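PDB 4N0H: glutamyl-tRNA(Gln) amidotransferase subunit F, mitochondrial from Saccharomyces cerevisiae, which serves as a subunit of a mitochondrial multi-subunit amidotransferase and belongs to the GatC-like group, small proteins that accompany larger partner subunits. Local coordinates for residues D66-E69 against I70-R73. Numbering follows the deposited sequence.
Sequences DIKE and IQMR
Residues I67 to R73 open helix 67-81 and D66 sits just before it, with four successive i to i+4 hydrogen bonds from I70 N to D66 O (3.0 Å), Q71 N to I67 O, M72 N to K68 O and R73 N to E69 O, the last the straightest at 171°. D66, at the N-cap, reaches forward to the first turn, where OD1 accepts a weak bond from E69 N at 3.5 Å; a short acidic side chain suits this end, since it can reach an amide that no earlier carbonyl serves and its charge should be favourable beside the helix dipole. Against this, D66 OD2 lies 3.0 Å from E69 OE1, two acceptors whose repulsion a proton on one carboxylate might relieve. I70 CG1 stands beside its backbone N (chi1 -59°), in van der Waals contact with D66 O at 3.2 Å. Aliphatic side chains suit the face turned to V51 of helix 48-57, I70 buried and I67 partly exposed. Q71 has CG beside its own backbone N (chi1 -78°), which leads the extended chain back along the previous turn. Its OE1 makes van der Waals contacts with K68 CA (3.4 Å), CD of the bent K68 chain (3.5 Å) and I67 CG2 (3.9 Å), while NE2 is hydrogen-bonded to P46 O, tying the helix to the loop before helix 48-57. E69 OE2 stays 4.7 Å from R73 NH1, too far for a salt bridge, so any attraction is weak. Together these features make up an Asp-capped N-terminus of an amphipathic helix packed on helix 48-57.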
loop_
_atom_site.group_PDB
_atom_site.type_symbol
_atom_site.label_atom_id
_atom_site.label_comp_id
_atom_site.label_asym_id
_atom_site.label_seq_id
_atom_site.Cartn_x
_atom_site.Cartn_y
_atom_site.Cartn_z
ATOM N N ASP C 66 -14.211 -24.608 2.734
ATOM C CA ASP C 66 -14.137 -25.711 1.785
ATOM C C ASP C 66 -12.686 -25.886 1.345
ATOM O O ASP C 66 -12.247 -25.269 0.374
ATOM C CB ASP C 66 -15.028 -25.420 0.577
ATOM C CG ASP C 66 -15.349 -26.664 -0.231
ATOM O OD1 ASP C 66 -14.527 -27.606 -0.240
ATOM O OD2 ASP C 66 -16.428 -26.697 -0.862
ATOM N N ILE C 67 -11.951 -26.735 2.060
ATOM C CA ILE C 67 -10.508 -26.869 1.866
ATOM C C ILE C 67 -10.114 -27.299 0.451
ATOM O O ILE C 67 -9.202 -26.725 -0.147
ATOM C CB ILE C 67 -9.885 -27.841 2.892
ATOM C CG1 ILE C 67 -10.223 -27.400 4.317
ATOM C CG2 ILE C 67 -8.376 -27.919 2.709
ATOM C CD1 ILE C 67 -9.652 -26.039 4.689
ATOM N N LYS C 68 -10.805 -28.300 -0.083
ATOM C CA LYS C 68 -10.499 -28.806 -1.418
ATOM C C LYS C 68 -10.754 -27.742 -2.482
ATOM O O LYS C 68 -9.993 -27.611 -3.444
ATOM C CB LYS C 68 -11.321 -30.059 -1.722
ATOM C CG LYS C 68 -10.807 -30.852 -2.911
ATOM C CD LYS C 68 -9.532 -31.607 -2.561
ATOM C CE LYS C 68 -9.837 -32.899 -1.818
ATOM N NZ LYS C 68 -10.550 -33.872 -2.690
ATOM N N GLU C 69 -11.829 -26.981 -2.298
ATOM C CA GLU C 69 -12.189 -25.908 -3.218
ATOM C C GLU C 69 -11.143 -24.793 -3.215
ATOM O O GLU C 69 -10.817 -24.234 -4.263
ATOM C CB GLU C 69 -13.566 -25.344 -2.861
ATOM C CG GLU C 69 -13.991 -24.147 -3.694
ATOM C CD GLU C 69 -15.423 -23.728 -3.415
ATOM O OE1 GLU C 69 -16.202 -24.565 -2.910
ATOM O OE2 GLU C 69 -15.768 -22.561 -3.698
ATOM N N ILE C 70 -10.623 -24.475 -2.034
ATOM C CA ILE C 70 -9.556 -23.488 -1.913
ATOM C C ILE C 70 -8.279 -24.005 -2.570
ATOM O O ILE C 70 -7.584 -23.261 -3.261
ATOM C CB ILE C 70 -9.282 -23.115 -0.436
ATOM C CG1 ILE C 70 -10.550 -22.560 0.217
ATOM C CG2 ILE C 70 -8.160 -22.098 -0.341
ATOM C CD1 ILE C 70 -10.385 -22.187 1.674
ATOM N N GLN C 71 -7.983 -25.286 -2.358
ATOM C CA GLN C 71 -6.838 -25.940 -2.989
ATOM C C GLN C 71 -6.886 -25.830 -4.508
ATOM O O GLN C 71 -5.883 -25.519 -5.145
ATOM C CB GLN C 71 -6.782 -27.420 -2.606
ATOM C CG GLN C 71 -6.226 -27.704 -1.224
ATOM C CD GLN C 71 -6.280 -29.179 -0.883
ATOM O OE1 GLN C 71 -7.338 -29.710 -0.547
ATOM N NE2 GLN C 71 -5.138 -29.852 -0.975
ATOM N N MET C 72 -8.059 -26.098 -5.075
ATOM C CA MET C 72 -8.252 -26.083 -6.522
ATOM C C MET C 72 -8.060 -24.685 -7.090
ATOM O O MET C 72 -7.290 -24.487 -8.031
ATOM C CB MET C 72 -9.656 -26.580 -6.877
ATOM C CG MET C 72 -9.701 -27.821 -7.764
ATOM S SD MET C 72 -9.496 -29.372 -6.863
ATOM C CE MET C 72 -7.719 -29.588 -6.915
ATOM N N ARG C 73 -8.775 -23.724 -6.514
ATOM C CA ARG C 73 -8.731 -22.339 -6.968
ATOM C C ARG C 73 -7.315 -21.783 -6.889
ATOM O O ARG C 73 -6.823 -21.166 -7.834
ATOM C CB ARG C 73 -9.680 -21.479 -6.134
ATOM C CG ARG C 73 -9.853 -20.062 -6.652
ATOM C CD ARG C 73 -10.721 -19.234 -5.719
ATOM N NE ARG C 73 -10.109 -19.080 -4.401
ATOM C CZ ARG C 73 -10.576 -19.631 -3.285
ATOM N NH1 ARG C 73 -11.677 -20.371 -3.315
ATOM N NH2 ARG C 73 -9.947 -19.432 -2.132
#